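Local structure of threonine--tRNA ligase catalytic subunit (Aeropyrum pernix, 3A32) at residues K108-F119 against F134-R144; T37-S45 against I151-G159. The protein probably catalyses the ATP-dependent attachment of threonine to tRNA(Thr) as a zinc-binding homodimer and, lacking the cis-editing domain, probably cannot deacylate mischarged seryl-tRNA(Thr). All coordinates share one frame; numbering follows the deposited sequence.

Interaction 1. Residues K108-F119 against F134-R144. With ZN (zinc ion), chain G.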
loop_
_atom_site.group_PDB
_atom_site.type_symbol
_atom_site.label_atom_id
_atom_site.label_comp_id
_atom_site.label_asym_id
_atom_site.label_seq_id
_atom_site.Cartn_x
_atom_site.Cartn_y
_atom_site.Cartn_z
ATOM N N LYS A 108 12.734 -10.998 6.375
ATOM C CA LYS A 108 13.531 -10.199 5.455
ATOM C C LYS A 108 14.120 -8.974 6.165
ATOM O O LYS A 108 13.362 -8.160 6.740
ATOM C CB LYS A 108 12.604 -9.747 4.321
ATOM C CG LYS A 108 13.192 -8.901 3.248
ATOM C CD LYS A 108 12.180 -8.602 2.122
ATOM C CE LYS A 108 11.050 -7.673 2.567
ATOM N NZ LYS A 108 10.208 -7.366 1.361
ATOM N N PRO A 109 15.467 -8.850 6.164
ATOM C CA PRO A 109 16.097 -7.599 6.644
ATOM C C PRO A 109 16.397 -6.593 5.525
ATOM O O PRO A 109 16.637 -5.409 5.800
ATOM C CB PRO A 109 17.411 -8.104 7.284
ATOM C CG PRO A 109 17.782 -9.340 6.478
ATOM C CD PRO A 109 16.493 -9.864 5.810
ATOM N N MET A 110 16.384 -7.052 4.269
ATOM C CA MET A 110 16.637 -6.174 3.132
ATOM C C MET A 110 15.917 -6.704 1.920
ATOM O O MET A 110 15.702 -7.920 1.833
ATOM C CB MET A 110 18.146 -6.116 2.850
ATOM C CG MET A 110 18.819 -7.460 2.512
ATOM S SD MET A 110 20.656 -7.428 2.774
ATOM C CE MET A 110 20.924 -5.671 3.155
ATOM N N ASN A 111 15.553 -5.817 0.983
ATOM C CA ASN A 111 14.787 -6.233 -0.238
ATOM C C ASN A 111 15.656 -6.624 -1.403
ATOM O O ASN A 111 15.181 -7.281 -2.338
ATOM C CB ASN A 111 13.836 -5.154 -0.731
ATOM C CG ASN A 111 12.959 -4.594 0.359
ATOM O OD1 ASN A 111 13.005 -3.401 0.666
ATOM N ND2 ASN A 111 12.154 -5.431 0.941
ATOM N N CYS A 112 16.925 -6.214 -1.351
ATOM C CA CYS A 112 17.909 -6.421 -2.450
ATOM C C CYS A 112 17.936 -7.764 -3.189
ATOM O O CYS A 112 17.907 -7.756 -4.422
ATOM C CB CYS A 112 19.361 -6.064 -1.992
ATOM S SG CYS A 112 19.465 -4.982 -0.517
ATOM N N PRO A 113 18.141 -8.896 -2.462
ATOM C CA PRO A 113 18.164 -10.221 -3.092
ATOM C C PRO A 113 16.855 -10.561 -3.805
ATOM O O PRO A 113 16.894 -11.160 -4.891
ATOM C CB PRO A 113 18.412 -11.173 -1.906
ATOM C CG PRO A 113 19.116 -10.311 -0.841
ATOM C CD PRO A 113 18.490 -8.948 -1.026
ATOM N N TYR A 114 15.716 -10.162 -3.227
ATOM C CA TYR A 114 14.423 -10.368 -3.910
ATOM C C TYR A 114 14.357 -9.559 -5.206
ATOM O O TYR A 114 14.001 -10.100 -6.236
ATOM C CB TYR A 114 13.219 -10.126 -2.983
ATOM C CG TYR A 114 12.747 -11.376 -2.182
ATOM C CD1 TYR A 114 12.525 -11.317 -0.806
ATOM C CD2 TYR A 114 12.471 -12.579 -2.815
ATOM C CE1 TYR A 114 12.080 -12.417 -0.078
ATOM C CE2 TYR A 114 11.993 -13.686 -2.093
ATOM C CZ TYR A 114 11.812 -13.601 -0.742
ATOM O OH TYR A 114 11.366 -14.708 -0.038
ATOM N N HIS A 115 14.765 -8.287 -5.169
ATOM C CA HIS A 115 14.752 -7.405 -6.375
ATOM C C HIS A 115 15.659 -7.939 -7.460
ATOM O O HIS A 115 15.325 -7.810 -8.617
ATOM C CB HIS A 115 15.151 -5.963 -6.017
ATOM C CG HIS A 115 14.114 -5.257 -5.190
ATOM N ND1 HIS A 115 14.163 -3.908 -4.909
ATOM C CD2 HIS A 115 12.975 -5.720 -4.616
ATOM C CE1 HIS A 115 13.098 -3.572 -4.209
ATOM N NE2 HIS A 115 12.364 -4.649 -4.017
ATOM N N ILE A 116 16.799 -8.544 -7.065
ATOM C CA ILE A 116 17.701 -9.227 -8.014
ATOM C C ILE A 116 17.118 -10.503 -8.604
ATOM O O ILE A 116 17.294 -10.745 -9.777
ATOM C CB ILE A 116 19.088 -9.527 -7.427
ATOM C CG1 ILE A 116 19.784 -8.223 -7.083
ATOM C CG2 ILE A 116 19.959 -10.365 -8.436
ATOM C CD1 ILE A 116 20.822 -8.465 -6.031
ATOM N N LEU A 117 16.428 -11.311 -7.805
ATOM C CA LEU A 117 15.721 -12.453 -8.356
ATOM C C LEU A 117 14.689 -12.024 -9.423
ATOM O O LEU A 117 14.502 -12.713 -10.448
ATOM C CB LEU A 117 15.063 -13.301 -7.241
ATOM C CG LEU A 117 15.927 -14.167 -6.280
ATOM C CD1 LEU A 117 15.027 -14.915 -5.292
ATOM C CD2 LEU A 117 16.853 -15.208 -7.007
ATOM N N LEU A 118 14.002 -10.906 -9.185
ATOM C CA LEU A 118 13.009 -10.389 -10.137
ATOM C C LEU A 118 13.670 -9.932 -11.425
ATOM O O LEU A 118 13.143 -10.137 -12.479
ATOM C CB LEU A 118 12.197 -9.197 -9.548
ATOM C CG LEU A 118 11.220 -9.521 -8.385
ATOM C CD1 LEU A 118 10.383 -8.328 -7.934
ATOM C CD2 LEU A 118 10.319 -10.683 -8.761
ATOM N N PHE A 119 14.783 -9.235 -11.325
ATOM C CA PHE A 119 15.643 -9.018 -12.488
ATOM C C PHE A 119 16.003 -10.353 -13.199
ATOM O O PHE A 119 15.807 -10.495 -14.394
ATOM C CB PHE A 119 16.921 -8.290 -12.093
ATOM C CG PHE A 119 17.938 -8.178 -13.226
ATOM C CD1 PHE A 119 17.734 -7.279 -14.275
ATOM C CD2 PHE A 119 19.110 -8.949 -13.218
ATOM C CE1 PHE A 119 18.685 -7.151 -15.332
ATOM C CE2 PHE A 119 20.066 -8.843 -14.270
ATOM C CZ PHE A 119 19.840 -7.929 -15.332
ATOM N N PHE A 134 17.771 -0.989 -15.607
ATOM C CA PHE A 134 16.627 -1.675 -15.011
ATOM C C PHE A 134 16.485 -1.100 -13.618
ATOM O O PHE A 134 17.431 -1.157 -12.814
ATOM C CB PHE A 134 16.902 -3.162 -14.984
ATOM C CG PHE A 134 15.929 -3.962 -14.188
ATOM C CD1 PHE A 134 14.814 -4.504 -14.786
ATOM C CD2 PHE A 134 16.177 -4.241 -12.840
ATOM C CE1 PHE A 134 13.904 -5.274 -14.038
ATOM C CE2 PHE A 134 15.291 -5.006 -12.095
ATOM C CZ PHE A 134 14.165 -5.537 -12.687
ATOM N N LYS A 135 15.311 -0.516 -13.348
ATOM C CA LYS A 135 15.053 0.193 -12.105
ATOM C C LYS A 135 13.833 -0.384 -11.496
ATOM O O LYS A 135 12.792 -0.460 -12.159
ATOM C CB LYS A 135 14.855 1.696 -12.363
ATOM C CG LYS A 135 15.948 2.302 -13.272
ATOM C CD LYS A 135 15.940 3.821 -13.352
ATOM C CE LYS A 135 14.521 4.419 -13.297
ATOM N NZ LYS A 135 14.484 5.820 -13.871
ATOM N N VAL A 136 13.963 -0.812 -10.232
ATOM C CA VAL A 136 12.884 -1.465 -9.484
ATOM C C VAL A 136 12.709 -0.747 -8.102
ATOM O O VAL A 136 13.699 -0.595 -7.361
ATOM C CB VAL A 136 13.158 -2.992 -9.364
ATOM C CG1 VAL A 136 14.514 -3.309 -8.642
ATOM C CG2 VAL A 136 12.051 -3.703 -8.711
ATOM N N PHE A 137 11.475 -0.331 -7.788
ATOM C CA PHE A 137 11.139 0.390 -6.557
ATOM C C PHE A 137 10.218 -0.449 -5.654
ATOM O O PHE A 137 9.303 -1.094 -6.150
ATOM C CB PHE A 137 10.389 1.709 -6.847
ATOM C CG PHE A 137 9.867 2.373 -5.596
ATOM C CD1 PHE A 137 10.737 3.056 -4.742
ATOM C CD2 PHE A 137 8.523 2.277 -5.237
ATOM C CE1 PHE A 137 10.291 3.629 -3.593
ATOM C CE2 PHE A 137 8.065 2.882 -4.074
ATOM C CZ PHE A 137 8.937 3.549 -3.248
ATOM N N GLU A 138 10.418 -0.391 -4.342
ATOM C CA GLU A 138 9.499 -1.068 -3.400
ATOM C C GLU A 138 9.355 -0.259 -2.124
ATOM O O GLU A 138 10.368 0.182 -1.589
ATOM C CB GLU A 138 9.940 -2.505 -3.049
ATOM C CG GLU A 138 9.055 -3.146 -2.003
ATOM C CD GLU A 138 9.279 -4.643 -1.813
ATOM O OE1 GLU A 138 10.219 -5.238 -2.422
ATOM O OE2 GLU A 138 8.517 -5.234 -1.018
ATOM N N PHE A 139 8.102 -0.025 -1.700
ATOM C CA PHE A 139 7.760 0.474 -0.354
ATOM C C PHE A 139 7.929 -0.758 0.536
ATOM O O PHE A 139 6.998 -1.566 0.703
ATOM C CB PHE A 139 6.295 0.956 -0.360
ATOM C CG PHE A 139 5.877 1.740 0.880
ATOM C CD1 PHE A 139 6.294 3.055 1.076
ATOM C CD2 PHE A 139 5.032 1.167 1.829
ATOM C CE1 PHE A 139 5.905 3.772 2.238
ATOM C CE2 PHE A 139 4.612 1.879 2.953
ATOM C CZ PHE A 139 5.049 3.190 3.156
ATOM N N GLY A 140 9.135 -0.967 1.054
ATOM C CA GLY A 140 9.476 -2.323 1.547
ATOM C C GLY A 140 9.505 -2.416 3.050
ATOM O O GLY A 140 9.868 -1.447 3.707
ATOM N N ARG A 141 9.166 -3.574 3.600
ATOM C CA ARG A 141 9.070 -3.761 5.083
ATOM C C ARG A 141 10.136 -4.739 5.561
ATOM O O ARG A 141 10.130 -5.902 5.156
ATOM C CB ARG A 141 7.693 -4.276 5.475
ATOM C CG ARG A 141 6.596 -3.302 5.081
ATOM C CD ARG A 141 5.252 -3.969 4.943
ATOM N NE ARG A 141 4.236 -2.919 4.904
ATOM C CZ ARG A 141 3.760 -2.435 3.770
ATOM N NH1 ARG A 141 4.177 -2.950 2.618
ATOM N NH2 ARG A 141 2.893 -1.456 3.797
ATOM N N VAL A 142 11.058 -4.233 6.387
ATOM C CA VAL A 142 12.267 -4.934 6.764
ATOM C C VAL A 142 12.368 -5.048 8.274
ATOM O O VAL A 142 11.834 -4.225 9.011
ATOM C CB VAL A 142 13.549 -4.327 6.097
ATOM C CG1 VAL A 142 13.471 -4.438 4.561
ATOM C CG2 VAL A 142 13.787 -2.883 6.494
ATOM N N HIS A 143 12.971 -6.123 8.745
ATOM C CA HIS A 143 13.048 -6.355 10.169
ATOM C C HIS A 143 14.472 -6.765 10.510
ATOM O O HIS A 143 15.067 -7.585 9.816
ATOM C CB HIS A 143 12.106 -7.452 10.626
ATOM C CG HIS A 143 10.676 -7.091 10.490
ATOM N ND1 HIS A 143 9.996 -7.178 9.285
ATOM C CD2 HIS A 143 9.796 -6.624 11.394
ATOM C CE1 HIS A 143 8.756 -6.763 9.463
ATOM N NE2 HIS A 143 8.619 -6.394 10.723
ATOM N N ARG A 144 14.980 -6.198 11.596
ATOM C CA ARG A 144 16.390 -6.355 11.955
ATOM C C ARG A 144 16.482 -6.445 13.468
ATOM O O ARG A 144 15.689 -5.819 14.177
ATOM C CB ARG A 144 17.180 -5.155 11.439
ATOM C CG ARG A 144 17.227 -5.145 9.948
ATOM C CD ARG A 144 17.965 -3.962 9.434
ATOM N NE ARG A 144 17.924 -3.956 7.963
ATOM C CZ ARG A 144 18.458 -2.995 7.214
ATOM N NH1 ARG A 144 19.097 -2.001 7.801
ATOM N NH2 ARG A 144 18.359 -3.015 5.884
HETATM ZN ZN ZN G . 19.542 -2.885 -1.417
HETATM O O HOH W 1 8.344 -5.640 1.548
HETATM O O HOH W 2 10.597 -7.945 6.665
HETATM O O HOH W 3 18.663 -1.261 -0.591
#

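Interaction 2. Residues T37-S45 against I151-G159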
loop_
_atom_site.group_PDB
_atom_site.type_symbol
_atom_site.label_atom_id
_atom_site.label_comp_id
_atom_site.label_asym_id
_atom_site.label_seq_id
_atom_site.Cartn_x
_atom_site.Cartn_y
_atom_site.Cartn_z
ATOM N N THR A 37 3.108 -5.739 22.606
ATOM C CA THR A 37 3.722 -5.604 21.299
ATOM C C THR A 37 5.233 -5.964 21.245
ATOM O O THR A 37 5.744 -6.307 20.171
ATOM C CB THR A 37 3.645 -4.148 20.788
ATOM O OG1 THR A 37 4.688 -3.358 21.401
ATOM C CG2 THR A 37 2.227 -3.533 21.039
ATOM N N GLY A 38 5.951 -5.834 22.369
ATOM C CA GLY A 38 7.408 -5.826 22.321
ATOM C C GLY A 38 7.955 -4.427 22.049
ATOM O O GLY A 38 7.282 -3.591 21.426
ATOM N N ALA A 39 9.165 -4.176 22.565
ATOM C CA ALA A 39 9.875 -2.931 22.407
ATOM C C ALA A 39 10.317 -2.759 20.959
ATOM O O ALA A 39 10.619 -3.715 20.274
ATOM C CB ALA A 39 11.092 -2.891 23.354
ATOM N N GLY A 40 10.350 -1.519 20.505
ATOM C CA GLY A 40 10.849 -1.187 19.179
ATOM C C GLY A 40 10.001 -1.723 18.036
ATOM O O GLY A 40 10.537 -1.934 16.984
ATOM N N VAL A 41 8.704 -1.962 18.258
ATOM C CA VAL A 41 7.752 -2.335 17.208
ATOM C C VAL A 41 6.657 -1.255 17.107
ATOM O O VAL A 41 5.625 -1.336 17.795
ATOM C CB VAL A 41 7.090 -3.710 17.485
ATOM C CG1 VAL A 41 6.206 -4.136 16.312
ATOM C CG2 VAL A 41 8.184 -4.782 17.759
ATOM N N PRO A 42 6.894 -0.222 16.291
ATOM C CA PRO A 42 5.952 0.910 16.245
ATOM C C PRO A 42 4.545 0.470 15.853
ATOM O O PRO A 42 4.330 -0.204 14.845
ATOM C CB PRO A 42 6.558 1.861 15.179
ATOM C CG PRO A 42 8.001 1.552 15.180
ATOM C CD PRO A 42 8.089 0.015 15.449
ATOM N N LEU A 43 3.586 0.867 16.652
ATOM C CA LEU A 43 2.215 0.498 16.316
ATOM C C LEU A 43 1.528 1.744 15.815
ATOM O O LEU A 43 1.254 2.660 16.581
ATOM C CB LEU A 43 1.503 -0.166 17.526
ATOM C CG LEU A 43 0.008 -0.477 17.512
ATOM C CD1 LEU A 43 -0.409 -1.350 16.311
ATOM C CD2 LEU A 43 -0.407 -1.124 18.912
ATOM N N PHE A 44 1.321 1.804 14.517
ATOM C CA PHE A 44 0.612 2.918 13.907
ATOM C C PHE A 44 -0.860 2.861 14.222
ATOM O O PHE A 44 -1.479 1.792 14.193
ATOM C CB PHE A 44 0.920 3.024 12.405
ATOM C CG PHE A 44 2.260 3.596 12.147
ATOM C CD1 PHE A 44 2.422 4.959 12.018
ATOM C CD2 PHE A 44 3.392 2.779 12.171
ATOM C CE1 PHE A 44 3.697 5.495 11.818
ATOM C CE2 PHE A 44 4.641 3.293 11.984
ATOM C CZ PHE A 44 4.805 4.661 11.811
ATOM N N SER A 45 -1.411 4.024 14.560
ATOM C CA SER A 45 -2.766 4.078 15.075
ATOM C C SER A 45 -3.745 4.615 13.973
ATOM O O SER A 45 -3.470 4.508 12.759
ATOM C CB SER A 45 -2.746 4.892 16.377
ATOM O OG SER A 45 -4.049 5.070 16.859
ATOM N N ILE A 151 17.017 0.841 20.913
ATOM C CA ILE A 151 15.730 1.334 20.459
ATOM C C ILE A 151 15.412 2.744 20.945
ATOM O O ILE A 151 15.552 3.063 22.143
ATOM C CB ILE A 151 14.609 0.355 20.904
ATOM C CG1 ILE A 151 14.691 -0.895 20.048
ATOM C CG2 ILE A 151 13.217 0.987 20.760
ATOM C CD1 ILE A 151 14.374 -2.095 20.901
ATOM N N TYR A 152 15.010 3.587 19.997
ATOM C CA TYR A 152 14.604 4.965 20.289
ATOM C C TYR A 152 13.466 5.410 19.378
ATOM O O TYR A 152 13.623 5.537 18.168
ATOM C CB TYR A 152 15.791 5.964 20.258
ATOM C CG TYR A 152 15.324 7.334 20.667
ATOM C CD1 TYR A 152 14.890 7.583 21.979
ATOM C CD2 TYR A 152 15.205 8.345 19.740
ATOM C CE1 TYR A 152 14.369 8.817 22.359
ATOM C CE2 TYR A 152 14.712 9.613 20.116
ATOM C CZ TYR A 152 14.291 9.828 21.420
ATOM O OH TYR A 152 13.814 11.061 21.776
ATOM N N GLY A 153 12.306 5.638 19.966
ATOM C CA GLY A 153 11.179 6.156 19.226
ATOM C C GLY A 153 10.941 5.503 17.863
ATOM O O GLY A 153 10.789 4.296 17.767
ATOM N N LEU A 154 10.887 6.335 16.818
ATOM C CA LEU A 154 10.712 5.894 15.437
ATOM C C LEU A 154 12.066 5.843 14.730
ATOM O O LEU A 154 12.160 5.366 13.584
ATOM C CB LEU A 154 9.739 6.836 14.670
ATOM C CG LEU A 154 8.254 6.837 15.079
ATOM C CD1 LEU A 154 7.492 7.957 14.345
ATOM C CD2 LEU A 154 7.578 5.477 14.844
ATOM N N LEU A 155 13.111 6.260 15.434
ATOM C CA LEU A 155 14.439 6.462 14.793
ATOM C C LEU A 155 15.207 5.183 14.616
ATOM O O LEU A 155 15.842 4.986 13.587
ATOM C CB LEU A 155 15.268 7.517 15.538
ATOM C CG LEU A 155 14.540 8.866 15.697
ATOM C CD1 LEU A 155 15.527 9.944 16.142
ATOM C CD2 LEU A 155 13.859 9.341 14.435
ATOM N N ARG A 156 15.148 4.318 15.641
ATOM C CA ARG A 156 15.844 3.037 15.657
ATOM C C ARG A 156 14.861 1.976 16.209
ATOM O O ARG A 156 14.496 1.987 17.390
ATOM C CB ARG A 156 17.104 3.191 16.505
ATOM C CG ARG A 156 17.842 1.927 16.894
ATOM C CD ARG A 156 18.670 1.311 15.802
ATOM N NE ARG A 156 19.688 2.226 15.294
ATOM C CZ ARG A 156 20.401 2.019 14.180
ATOM N NH1 ARG A 156 20.241 0.913 13.466
ATOM N NH2 ARG A 156 21.258 2.933 13.755
ATOM N N VAL A 157 14.390 1.103 15.326
ATOM C CA VAL A 157 13.317 0.197 15.614
ATOM C C VAL A 157 13.636 -1.184 14.988
ATOM O O VAL A 157 14.571 -1.310 14.158
ATOM C CB VAL A 157 11.947 0.760 15.083
ATOM C CG1 VAL A 157 11.463 2.009 15.872
ATOM C CG2 VAL A 157 12.023 1.149 13.593
ATOM N N ARG A 158 12.838 -2.200 15.373
ATOM C CA ARG A 158 12.990 -3.560 14.893
ATOM C C ARG A 158 12.289 -3.882 13.563
ATOM O O ARG A 158 12.635 -4.849 12.906
ATOM C CB ARG A 158 12.479 -4.515 15.981
ATOM C CG ARG A 158 13.456 -4.630 17.159
ATOM C CD ARG A 158 12.878 -5.357 18.371
ATOM N NE ARG A 158 13.928 -5.356 19.381
ATOM C CZ ARG A 158 13.754 -5.606 20.669
ATOM N NH1 ARG A 158 12.552 -5.896 21.186
ATOM N NH2 ARG A 158 14.812 -5.613 21.427
ATOM N N GLY A 159 11.269 -3.116 13.196
ATOM C CA GLY A 159 10.586 -3.289 11.906
ATOM C C GLY A 159 10.286 -1.917 11.354
ATOM O O GLY A 159 9.785 -1.054 12.081
#

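Interaction 1. Residues K108-F119 against F134-R144
The imidazole of His-115 lies between Val-136, whose methyls cover one face, and CB of Asn-111, four residues earlier, on the other, while the carboxylate of Glu-138 meets its edge. At the far end of the contact, Phe-119 turns an edge to a face of Phe-134, with CD1 3.7 Å above the ring and the planes at 62°. The strand 134-143 belongs to the mostly antiparallel sheet of the class II synthetase core and opens its motif 2 hairpin; helix 112-119 runs across it at 137°. His-115 NE2 donates over 2.7 Å to the anti lone pair of Glu-138 OE1, which lies close to the plane of the imidazole. Glu-138 reaches the imidazole because its CG stands anti to the backbone N (chi1 175°) and the chain continues extended. The other imidazole nitrogen, ND1, bonds to His-166, which with Cys-112, His-310 and a water binds the zinc ion, so Glu-138 and His-115 form an outer shell that probably orients this ligand. Cys-112 SG itself sits 2.3 Å from the zinc. Lys-108 NZ makes a long salt bridge of 3.6 Å with Glu-138 OE2, supplemented by a water that accepts from NZ and Arg-141 N and donates to OE2. Beyond it His-143 N bonds to Lys-108 O, fastening the loop before the helix to the strand. Arg-144 grips Pro-109 O side-on, from NE at 2.9 Å and NH2 at 3.0 Å, with the oxygen nearly in the guanidinium plane.

Interaction 2. Residues T37-S45 against I151-G159
Gly-40 O accepts the backbone N of Arg-158 at 2.8 Å, an almost straight bond (167°). Around it the backbone of Gly-40 is pressed against Ile-151, whose CG2 comes within 3.6 Å of the glycine CA; a CB on Gly-40 would collide with Ile-151 CG1. Two residues on, Pro-42 rests on two side chains of the facing loop: its CG meets Val-157 CG1 at 3.6 Å, and its CB meets Leu-154 CD2 at 3.8 Å. The same leucine methyl is approached obliquely by Phe-44 CZ, which widens this apolar patch. Arg-158 extends past the turn from CG to NE, bringing NH1 to 3.1 Å from Ala-39 O, while Ile-151 CD1 lies over one face of its guanidinium. Both segments are irregular: 151-159 ends the long loop of the motif 2 hairpin of the class II core, and 37-45 contains a type II beta turn from Gly-38 to Val-41. That turn places Gly-40 at its third position with positive phi (66°), and Gly-38 O accepts from Thr-37 OG1 just ahead of it. Across the contact, a classic beta bulge at Leu-155 and Arg-156, both opposite Tyr-152, shapes the loop that presents Ile-151, Leu-154 and Val-157. The guanidinium of Arg-158 is held chiefly from elsewhere, by a hydrogen bond from NH2 to the backbone O of Glu-146, with a long, weak ion pair to Glu-101 of the second subunit. With an alanine here, the carbonyl of Glu-146 would probably lose this donor and Ile-151 CD1 the flat group it packs on. Farther out, Leu-154 N bonds to His-9 NE2, tying the loop to helix 9-15.

Along the chain the order is 37-45, 108-119, 134-144, 151-159, so both segments of interaction 1 fall between those of interaction 2. Their centres are 21 Å apart, but they meet through the motif 2 hairpin: strand 134-143 of interaction 1 pairs antiparallel in the eight-stranded core sheet with strand 159-170, which begins where interaction 2 ends. Arg-144 N lies 3.0 Å from Arg-158 O, a probable hydrogen bond, and the His-143 side chain packs on Gly-159 and Arg-158 O. The first contact sets the helix that carries zinc ligand Cys-112 against the core sheet, the second attaches an N-terminal loop to the hairpin's connection, and both touch the second subunit of the dimer.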